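Local coordinates for protein putative gamma-glutamylcyclotransferase YkqA (Bacillus subtilis, PDB 2QIK) that is of unknown function but is a putative gamma-glutamylcyclotransferase, an acyltransferase probably acting on gamma-glutamyl compounds, at residues Asn126-Phe131 / Asp228-Leu233; Ser135-Ala140 / Arg253-Tyr258; His149-Pro154 / Tyr191-Ser196. All coordinates share one frame; numbering follows the deposited sequence.

Contact 1 of 3, residues Asn126-Phe131 / Asp228-Leu233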
loop_
_atom_site.group_PDB
_atom_site.type_symbol
_atom_site.label_atom_id
_atom_site.label_comp_id
_atom_site.label_asym_id
_atom_site.label_seq_id
_atom_site.Cartn_x
_atom_site.Cartn_y
_atom_site.Cartn_z
ATOM N N ASN A 126 -13.846 1.978 11.235
ATOM C CA ASN A 126 -13.905 3.302 11.875
ATOM C C ASN A 126 -13.301 3.176 13.274
ATOM O O ASN A 126 -13.798 2.373 14.042
ATOM C CB ASN A 126 -15.399 3.761 11.973
ATOM C CG ASN A 126 -15.591 5.201 12.378
ATOM O OD1 ASN A 126 -16.583 5.517 13.168
ATOM N ND2 ASN A 126 -14.835 6.056 11.878
ATOM N N PRO A 127 -12.246 3.912 13.610
ATOM C CA PRO A 127 -11.558 4.858 12.766
ATOM C C PRO A 127 -10.654 4.171 11.742
ATOM O O PRO A 127 -10.452 2.960 11.781
ATOM C CB PRO A 127 -10.666 5.590 13.766
ATOM C CG PRO A 127 -10.369 4.585 14.787
ATOM C CD PRO A 127 -11.648 3.809 14.960
ATOM N N ILE A 128 -10.090 4.979 10.865
ATOM C CA ILE A 128 -9.055 4.619 9.949
ATOM C C ILE A 128 -7.736 5.271 10.465
ATOM O O ILE A 128 -7.786 6.465 10.779
ATOM C CB ILE A 128 -9.418 5.214 8.589
ATOM C CG1 ILE A 128 -10.711 4.580 8.025
ATOM C CG2 ILE A 128 -8.281 5.068 7.584
ATOM C CD1 ILE A 128 -10.631 3.058 7.746
ATOM N N TYR A 129 -6.617 4.530 10.480
ATOM C CA TYR A 129 -5.308 5.129 10.738
ATOM C C TYR A 129 -4.707 5.310 9.339
ATOM O O TYR A 129 -4.410 4.357 8.630
ATOM C CB TYR A 129 -4.501 4.191 11.621
ATOM C CG TYR A 129 -5.031 4.271 13.025
ATOM C CD1 TYR A 129 -4.676 5.341 13.844
ATOM C CD2 TYR A 129 -5.952 3.368 13.508
ATOM C CE1 TYR A 129 -5.195 5.473 15.125
ATOM C CE2 TYR A 129 -6.505 3.518 14.749
ATOM C CZ TYR A 129 -6.123 4.525 15.561
ATOM O OH TYR A 129 -6.681 4.658 16.816
ATOM N N TYR A 130 -4.551 6.562 8.949
ATOM C CA TYR A 130 -4.151 7.012 7.625
ATOM C C TYR A 130 -2.732 7.575 7.676
ATOM O O TYR A 130 -2.454 8.544 8.391
ATOM C CB TYR A 130 -5.117 8.058 7.077
ATOM C CG TYR A 130 -4.630 8.746 5.819
ATOM C CD1 TYR A 130 -4.226 8.022 4.734
ATOM C CD2 TYR A 130 -4.527 10.106 5.772
ATOM C CE1 TYR A 130 -3.667 8.634 3.638
ATOM C CE2 TYR A 130 -3.997 10.765 4.656
ATOM C CZ TYR A 130 -3.558 9.994 3.593
ATOM O OH TYR A 130 -2.974 10.610 2.515
ATOM N N PHE A 131 -1.833 6.944 6.905
ATOM C CA PHE A 131 -0.400 7.330 6.854
ATOM C C PHE A 131 -0.120 8.193 5.614
ATOM O O PHE A 131 -0.275 7.705 4.472
ATOM C CB PHE A 131 0.442 6.087 6.843
ATOM C CG PHE A 131 1.903 6.327 6.872
ATOM C CD1 PHE A 131 2.578 6.784 7.999
ATOM C CD2 PHE A 131 2.684 6.080 5.755
ATOM C CE1 PHE A 131 3.971 7.022 7.984
ATOM C CE2 PHE A 131 4.063 6.391 5.785
ATOM C CZ PHE A 131 4.662 6.796 6.870
ATOM N N ASP A 228 -2.038 -2.287 9.681
ATOM C CA ASP A 228 -3.018 -2.109 8.609
ATOM C C ASP A 228 -3.424 -0.666 8.472
ATOM O O ASP A 228 -4.582 -0.363 8.257
ATOM C CB ASP A 228 -4.181 -3.066 8.744
ATOM C CG ASP A 228 -3.828 -4.458 8.361
ATOM O OD1 ASP A 228 -4.549 -5.397 8.824
ATOM O OD2 ASP A 228 -2.878 -4.746 7.618
ATOM N N CYS A 229 -2.448 0.252 8.569
ATOM C CA CYS A 229 -2.698 1.664 8.323
ATOM C C CYS A 229 -2.895 1.852 6.810
ATOM O O CYS A 229 -2.207 1.243 5.992
ATOM C CB CYS A 229 -1.520 2.491 8.738
ATOM S SG CYS A 229 -1.153 2.360 10.478
ATOM N N LEU A 230 -3.886 2.653 6.442
ATOM C CA LEU A 230 -4.119 2.993 5.034
ATOM C C LEU A 230 -3.100 3.986 4.547
ATOM O O LEU A 230 -2.766 4.963 5.217
ATOM C CB LEU A 230 -5.462 3.665 4.936
ATOM C CG LEU A 230 -5.870 4.275 3.570
ATOM C CD1 LEU A 230 -6.023 3.141 2.550
ATOM C CD2 LEU A 230 -7.089 5.032 3.667
ATOM N N THR A 231 -2.580 3.739 3.340
ATOM C CA THR A 231 -1.821 4.719 2.589
ATOM C C THR A 231 -2.186 4.591 1.123
ATOM O O THR A 231 -3.069 3.813 0.792
ATOM C CB THR A 231 -0.316 4.544 2.933
ATOM O OG1 THR A 231 0.383 5.717 2.499
ATOM C CG2 THR A 231 0.307 3.378 2.274
ATOM N N PHE A 232 -1.569 5.407 0.265
ATOM C CA PHE A 232 -1.845 5.348 -1.147
ATOM C C PHE A 232 -0.538 5.267 -1.872
ATOM O O PHE A 232 0.442 5.938 -1.502
ATOM C CB PHE A 232 -2.656 6.578 -1.615
ATOM C CG PHE A 232 -4.022 6.620 -1.058
ATOM C CD1 PHE A 232 -4.261 7.226 0.150
ATOM C CD2 PHE A 232 -5.077 5.991 -1.704
ATOM C CE1 PHE A 232 -5.510 7.218 0.706
ATOM C CE2 PHE A 232 -6.337 5.994 -1.174
ATOM C CZ PHE A 232 -6.552 6.602 0.045
ATOM N N LEU A 233 -0.484 4.382 -2.893
ATOM C CA LEU A 233 0.798 4.132 -3.664
ATOM C C LEU A 233 0.532 4.282 -5.156
ATOM O O LEU A 233 -0.558 3.973 -5.624
ATOM C CB LEU A 233 1.353 2.734 -3.359
ATOM C CG LEU A 233 1.644 2.466 -1.892
ATOM C CD1 LEU A 233 1.972 0.996 -1.695
ATOM C CD2 LEU A 233 2.706 3.396 -1.351
HETATM O O HOH W 1 -6.628 1.716 9.778
#

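Contact 2 of 3, residues Ser135-Ala140 / Arg253-Tyr258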
loop_
_atom_site.group_PDB
_atom_site.type_symbol
_atom_site.label_atom_id
_atom_site.label_comp_id
_atom_site.label_asym_id
_atom_site.label_seq_id
_atom_site.Cartn_x
_atom_site.Cartn_y
_atom_site.Cartn_z
ATOM N N SER A 135 2.154 15.508 0.357
ATOM C CA SER A 135 1.408 16.760 0.583
ATOM C C SER A 135 0.210 16.591 1.503
ATOM O O SER A 135 -0.245 17.578 2.053
ATOM C CB SER A 135 0.974 17.474 -0.637
ATOM O OG SER A 135 -0.137 16.882 -1.214
ATOM N N CYS A 136 -0.227 15.346 1.747
ATOM C CA CYS A 136 -1.253 15.142 2.779
ATOM C C CYS A 136 -0.704 15.320 4.201
ATOM O O CYS A 136 -1.496 15.259 5.139
ATOM C CB CYS A 136 -1.929 13.786 2.652
ATOM S SG CYS A 136 -2.965 13.731 1.179
HETATM N N MSE A 137 0.603 15.558 4.381
HETATM C CA MSE A 137 1.127 16.009 5.654
HETATM C C MSE A 137 0.855 17.503 5.921
HETATM O O MSE A 137 0.922 17.903 7.072
HETATM C CB MSE A 137 2.637 15.781 5.717
HETATM C CG MSE A 137 3.048 14.287 5.546
HETATM SE SE MSE A 137 4.898 14.014 5.875
HETATM C CE MSE A 137 5.641 14.932 4.460
ATOM N N ASP A 138 0.515 18.262 4.883
ATOM C CA ASP A 138 0.107 19.654 5.025
ATOM C C ASP A 138 -1.401 19.772 5.062
ATOM O O ASP A 138 -2.111 18.814 4.672
ATOM C CB ASP A 138 0.664 20.445 3.806
ATOM C CG ASP A 138 0.408 21.881 3.879
ATOM O OD1 ASP A 138 -0.296 22.404 2.977
ATOM O OD2 ASP A 138 0.872 22.511 4.824
ATOM N N ASN A 139 -1.892 20.874 5.547
ATOM C CA ASN A 139 -3.323 21.055 5.727
ATOM C C ASN A 139 -4.026 22.028 4.790
ATOM O O ASN A 139 -5.231 22.135 4.886
ATOM C CB ASN A 139 -3.713 21.279 7.176
ATOM C CG ASN A 139 -3.320 22.621 7.656
ATOM O OD1 ASN A 139 -3.848 23.062 8.693
ATOM N ND2 ASN A 139 -2.437 23.305 6.961
ATOM N N ALA A 140 -3.312 22.737 3.923
ATOM C CA ALA A 140 -3.997 23.789 3.168
ATOM C C ALA A 140 -5.060 23.229 2.227
ATOM O O ALA A 140 -6.147 23.763 2.167
ATOM C CB ALA A 140 -3.015 24.600 2.379
ATOM N N ARG A 253 6.298 21.978 4.243
ATOM C CA ARG A 253 5.613 22.514 5.429
ATOM C C ARG A 253 5.173 21.365 6.329
ATOM O O ARG A 253 5.322 21.427 7.549
ATOM C CB ARG A 253 4.399 23.333 4.990
ATOM C CG ARG A 253 4.585 24.734 4.506
ATOM C CD ARG A 253 3.254 25.543 4.623
ATOM N NE ARG A 253 2.185 24.949 3.807
ATOM C CZ ARG A 253 1.743 25.473 2.680
ATOM N NH1 ARG A 253 2.248 26.649 2.219
ATOM N NH2 ARG A 253 0.782 24.881 1.980
ATOM N N GLY A 254 4.618 20.296 5.707
ATOM C CA GLY A 254 4.149 19.166 6.523
ATOM C C GLY A 254 5.312 18.451 7.163
ATOM O O GLY A 254 5.245 18.067 8.337
ATOM N N ALA A 255 6.424 18.296 6.454
ATOM C CA ALA A 255 7.588 17.606 7.042
ATOM C C ALA A 255 8.187 18.418 8.181
ATOM O O ALA A 255 8.525 17.877 9.211
ATOM C CB ALA A 255 8.631 17.370 5.993
ATOM N N GLU A 256 8.267 19.710 8.006
ATOM C CA GLU A 256 8.774 20.612 9.049
ATOM C C GLU A 256 7.906 20.531 10.285
ATOM O O GLU A 256 8.409 20.552 11.431
ATOM C CB GLU A 256 8.784 22.065 8.472
ATOM C CG GLU A 256 9.841 22.330 7.399
ATOM C CD GLU A 256 9.491 23.557 6.543
ATOM O OE1 GLU A 256 8.477 24.280 6.898
ATOM O OE2 GLU A 256 10.252 23.856 5.580
ATOM N N LEU A 257 6.578 20.393 10.090
ATOM C CA LEU A 257 5.704 20.329 11.259
ATOM C C LEU A 257 5.847 19.018 12.031
ATOM O O LEU A 257 5.828 19.011 13.249
ATOM C CB LEU A 257 4.251 20.541 10.835
ATOM C CG LEU A 257 3.049 20.562 11.809
ATOM C CD1 LEU A 257 3.331 21.604 12.866
ATOM C CD2 LEU A 257 1.775 20.846 10.996
ATOM N N TYR A 258 5.945 17.905 11.309
ATOM C CA TYR A 258 5.809 16.614 11.956
ATOM C C TYR A 258 7.058 15.747 12.050
ATOM O O TYR A 258 7.134 14.892 12.925
ATOM C CB TYR A 258 4.733 15.824 11.197
ATOM C CG TYR A 258 3.306 16.353 11.280
ATOM C CD1 TYR A 258 2.586 16.253 12.450
ATOM C CD2 TYR A 258 2.638 16.770 10.145
ATOM C CE1 TYR A 258 1.310 16.683 12.564
ATOM C CE2 TYR A 258 1.285 17.201 10.226
ATOM C CZ TYR A 258 0.615 17.139 11.445
ATOM O OH TYR A 258 -0.723 17.524 11.576
HETATM O O HOH W 2 -1.911 18.236 9.095
#

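Contact 3 of 3, residues His149-Pro154 / Tyr191-Ser196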
loop_
_atom_site.group_PDB
_atom_site.type_symbol
_atom_site.label_atom_id
_atom_site.label_comp_id
_atom_site.label_asym_id
_atom_site.label_seq_id
_atom_site.Cartn_x
_atom_site.Cartn_y
_atom_site.Cartn_z
ATOM N N HIS A 149 -11.203 19.453 9.482
ATOM C CA HIS A 149 -11.736 18.961 10.727
ATOM C C HIS A 149 -11.518 17.467 10.958
ATOM O O HIS A 149 -11.500 17.022 12.110
ATOM C CB HIS A 149 -13.223 19.320 10.840
ATOM C CG HIS A 149 -14.132 18.701 9.829
ATOM N ND1 HIS A 149 -14.740 17.486 10.039
ATOM C CD2 HIS A 149 -14.445 19.075 8.565
ATOM C CE1 HIS A 149 -15.466 17.189 8.979
ATOM N NE2 HIS A 149 -15.298 18.117 8.063
ATOM N N TYR A 150 -11.331 16.699 9.877
ATOM C CA TYR A 150 -11.052 15.257 9.977
ATOM C C TYR A 150 -9.582 14.938 10.256
ATOM O O TYR A 150 -9.270 13.837 10.613
ATOM C CB TYR A 150 -11.447 14.555 8.725
ATOM C CG TYR A 150 -12.918 14.420 8.452
ATOM C CD1 TYR A 150 -13.812 13.990 9.441
ATOM C CD2 TYR A 150 -13.450 14.647 7.210
ATOM C CE1 TYR A 150 -15.157 13.753 9.157
ATOM C CE2 TYR A 150 -14.761 14.457 6.937
ATOM C CZ TYR A 150 -15.624 13.970 7.927
ATOM O OH TYR A 150 -16.957 13.681 7.713
ATOM N N PHE A 151 -8.687 15.930 10.039
ATOM C CA PHE A 151 -7.245 15.738 9.976
ATOM C C PHE A 151 -6.618 16.517 11.150
ATOM O O PHE A 151 -5.443 16.891 11.116
ATOM C CB PHE A 151 -6.668 16.075 8.633
ATOM C CG PHE A 151 -7.163 15.179 7.561
ATOM C CD1 PHE A 151 -6.586 13.958 7.313
ATOM C CD2 PHE A 151 -8.257 15.547 6.796
ATOM C CE1 PHE A 151 -7.068 13.131 6.379
ATOM C CE2 PHE A 151 -8.764 14.717 5.829
ATOM C CZ PHE A 151 -8.179 13.500 5.609
ATOM N N GLN A 152 -7.372 16.658 12.248
ATOM C CA GLN A 152 -6.917 17.384 13.460
ATOM C C GLN A 152 -6.667 16.459 14.655
ATOM O O GLN A 152 -6.548 16.894 15.813
ATOM C CB GLN A 152 -7.912 18.517 13.749
ATOM C CG GLN A 152 -7.838 19.673 12.740
ATOM C CD GLN A 152 -9.018 20.663 12.774
ATOM O OE1 GLN A 152 -9.109 21.554 11.909
ATOM N NE2 GLN A 152 -9.916 20.464 13.692
ATOM N N ASP A 153 -6.578 15.161 14.372
ATOM C CA ASP A 153 -6.226 14.181 15.440
ATOM C C ASP A 153 -5.044 13.333 14.916
ATOM O O ASP A 153 -5.138 12.107 14.723
ATOM C CB ASP A 153 -7.429 13.266 15.807
ATOM C CG ASP A 153 -7.199 12.402 17.031
ATOM O OD1 ASP A 153 -6.285 12.629 17.828
ATOM O OD2 ASP A 153 -7.951 11.493 17.235
ATOM N N PRO A 154 -3.917 13.987 14.661
ATOM C CA PRO A 154 -2.710 13.252 14.284
ATOM C C PRO A 154 -2.249 12.409 15.457
ATOM O O PRO A 154 -2.130 12.882 16.586
ATOM C CB PRO A 154 -1.706 14.351 13.886
ATOM C CG PRO A 154 -2.144 15.524 14.717
ATOM C CD PRO A 154 -3.639 15.426 14.756
ATOM N N TYR A 191 -2.518 9.852 10.863
ATOM C CA TYR A 191 -3.723 10.491 11.330
ATOM C C TYR A 191 -4.772 9.464 11.760
ATOM O O TYR A 191 -4.893 8.404 11.152
ATOM C CB TYR A 191 -4.385 11.288 10.235
ATOM C CG TYR A 191 -3.646 12.458 9.632
ATOM C CD1 TYR A 191 -3.708 13.717 10.185
ATOM C CD2 TYR A 191 -2.982 12.307 8.451
ATOM C CE1 TYR A 191 -3.103 14.787 9.618
ATOM C CE2 TYR A 191 -2.330 13.401 7.835
ATOM C CZ TYR A 191 -2.428 14.637 8.417
ATOM O OH TYR A 191 -1.844 15.735 7.810
ATOM N N ARG A 192 -5.518 9.744 12.824
ATOM C CA ARG A 192 -6.731 8.976 13.160
ATOM C C ARG A 192 -7.916 9.740 12.538
ATOM O O ARG A 192 -8.170 10.894 12.906
ATOM C CB ARG A 192 -6.909 8.921 14.660
ATOM C CG ARG A 192 -8.087 8.095 15.124
ATOM C CD ARG A 192 -8.269 8.086 16.581
ATOM N NE ARG A 192 -7.173 7.425 17.177
ATOM C CZ ARG A 192 -6.110 7.993 17.769
ATOM N NH1 ARG A 192 -6.026 9.313 17.908
ATOM N NH2 ARG A 192 -5.133 7.229 18.241
ATOM N N ILE A 193 -8.578 9.114 11.576
ATOM C CA ILE A 193 -9.670 9.762 10.845
ATOM C C ILE A 193 -10.949 8.910 10.916
ATOM O O ILE A 193 -10.868 7.678 11.019
ATOM C CB ILE A 193 -9.290 10.061 9.402
ATOM C CG1 ILE A 193 -9.208 8.767 8.539
ATOM C CG2 ILE A 193 -8.005 10.852 9.268
ATOM C CD1 ILE A 193 -8.870 9.044 7.071
ATOM N N PRO A 194 -12.116 9.526 10.815
ATOM C CA PRO A 194 -13.315 8.757 10.689
ATOM C C PRO A 194 -13.399 8.122 9.298
ATOM O O PRO A 194 -12.915 8.664 8.328
ATOM C CB PRO A 194 -14.460 9.776 10.938
ATOM C CG PRO A 194 -13.762 10.981 11.549
ATOM C CD PRO A 194 -12.388 10.967 10.893
ATOM N N TYR A 195 -14.119 7.010 9.237
ATOM C CA TYR A 195 -14.493 6.386 7.970
ATOM C C TYR A 195 -15.058 7.429 6.963
ATOM O O TYR A 195 -14.840 7.323 5.761
ATOM C CB TYR A 195 -15.480 5.289 8.217
ATOM C CG TYR A 195 -15.840 4.538 6.961
ATOM C CD1 TYR A 195 -14.962 3.710 6.322
ATOM C CD2 TYR A 195 -17.124 4.635 6.416
ATOM C CE1 TYR A 195 -15.286 3.044 5.172
ATOM C CE2 TYR A 195 -17.462 3.965 5.261
ATOM C CZ TYR A 195 -16.548 3.155 4.666
ATOM O OH TYR A 195 -16.931 2.481 3.512
ATOM N N SER A 196 -15.830 8.378 7.448
ATOM C CA SER A 196 -16.468 9.324 6.623
ATOM C C SER A 196 -15.498 10.253 5.896
ATOM O O SER A 196 -15.921 10.953 4.961
ATOM C CB SER A 196 -17.450 10.178 7.379
ATOM O OG SER A 196 -16.784 10.936 8.361
HETATM O O HOH W 3 -6.995 13.307 12.202
HETATM O O HOH W 4 -10.273 12.737 13.487
#

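Contact 1 of 3, residues Asn126-Phe131 / Asp228-Leu233
Y130 and F232 meet with their side chains crossing at about a right angle. Y130 CE1 lies in the plane of the F232 ring, at its edge, 3.7 Å from F232 CE1, while the line of approach to the Y130 ring itself is oblique. The inner part of the same tyrosine lies against the backbone of the other strand: Y130 CD1 stands 3.4 Å from L230 O. That oxygen is also the acceptor of F131 N, at 2.8 Å and a nearly straight 174°, and Y130 CA adds a CH...O contact to it. On the other side of the bridge L230 N donates to Y129 O at 2.8 Å through a more bent bond. Two bonds flanking Y130 and L230 in this pattern define a parallel bridge, and its isolation fits the 39° between the N-to-C directions of 128-131 and 229-233.

Beyond it the strands part: F232 N is 5.0 Å from F131 O. The T231 hydroxyl serves that carbonyl instead, OG1 donating to F131 O at 2.9 Å from a little outside the carbonyl plane. With OG1 anti to the backbone N (chi1 -164°), the hydroxyl is carried alongside F131, whose side chain points the same way. At the opposite end the I128 and L230 side chains cross at a slant, I128 CG2 touching L230 CD2 at 4.1 Å, C229 SG touches Y129 CB, and a water joins Y129 N to D228 O. Y129 OH turns elsewhere, to R192. Since 128-132 is an edge strand of one antiparallel sheet and 224-234 belongs to another, this bridge stitches two sheets together at their borders, consistent with the curved, barrel-like beta core of AIG2-like domains.

Contact 2 of 3, residues Ser135-Ala140 / Arg253-Tyr258
M137, present as selenomethionine, faces G254 on helix 253-258, and here the two backbones come very close: the CA atoms of D138 and G254 are 4.3 Å apart. Because glycine has no CB, M137 CB can settle 3.8 Å from G254 CA. The selenomethionine chain, bent at its last torsion, then brings CE alongside the helix, 4.2 Å from A255 CB. One turn further on, the Y258 ring presents its edge to the M137 carbonyl, with CE2 3.3 Å from M137 O, and L257 CG covers one face of that ring. This close packing sets the short 3-10 turn 135-137, which follows strand 128-132, against the helix. S135 and C136 in this turn bind a citrate, probably from the crystallisation liquor, at a place probably corresponding to the predicted substrate loop Y8-L11 of the first domain.

From the solvent side exposed R253 reaches in to the buried D138 carboxylate and grips it side-on: NH2 reaches D138 OD1 at 2.9 Å and NE reaches D138 OD2 at 2.9 Å, both almost straight. The carboxylate oxygens lie in the guanidinium plane, yet the two planes are turned 41° apart, and the nitrogens approach from above the carboxylate. From its opposite face A140 N gives D138 OD1 a longer capping bond, 3.2 Å, at the start of the next helix. A water hydrogen-bonded to Y258 OH reaches M137 O through a weak bond.

Contact 3 of 3, residues His149-Pro154 / Tyr191-Ser196
R192 runs along D153 from CB to NH1. Its CB starts 3.6 Å from D153 O, the carbonyl that also accepts R192 N at 3.1 Å. CG then passes D153 OD2, and CD comes within 3.5 Å of the same oxygen. A bend at chi3 (-66°) swings the guanidinium, with CZ at its centre, round so that NH1 closes a salt bridge to D153 OD2 at 3.0 Å. The oxygen sits in the guanidinium plane, while NH1 stands above the carboxylate; the carboxylate and guanidinium planes are 45° apart. NE has its own partner, Y129 OH, and NH2 is bonded outside the two segments.

Next to this pair P154 and Y191 form an antiparallel non-hydrogen-bonded pair, CA to CA 4.2 Å, where strand 154-161 joins strand 185-193 in the three-stranded sheet. Behind it F151 makes a T-shaped stack on Y191: the F151 edge, led by CD1, points at the Y191 face, with ring centroids 5.3 Å apart and planes at 85°. F151 CE1 also touches I193 CG2 at 3.8 Å. A water accepts from D153 N and donates to Y150 O and R192 O, linking the two backbones. Farther out, Y150 CD1 packs on P194 CD, and S196 OG donates to Y150 OH at 2.8 Å.

In the fold
Contacts 1 and 3 meet on neighbouring strands, 128-132 and 185-193, with centres about 10 Å apart; Y130 O to Y191 N, 2.8 Å, is a probable backbone hydrogen bond between them. Y191 also reaches contact 2, where its OH lies 2.7 Å from C136 O, although the centres of contacts 2 and 3 are about 15 Å apart. Y130 connects contact 1 to contact 2, its OH packing 3.3 Å from C136 CB. The bound citrate lies beside contacts 1 and 2: S135 OG and C136 N hydrogen-bond to it, and the Y130 side chain is about 4 Å away. The predicted substrate residues Y8-L11 lie away from all three contacts.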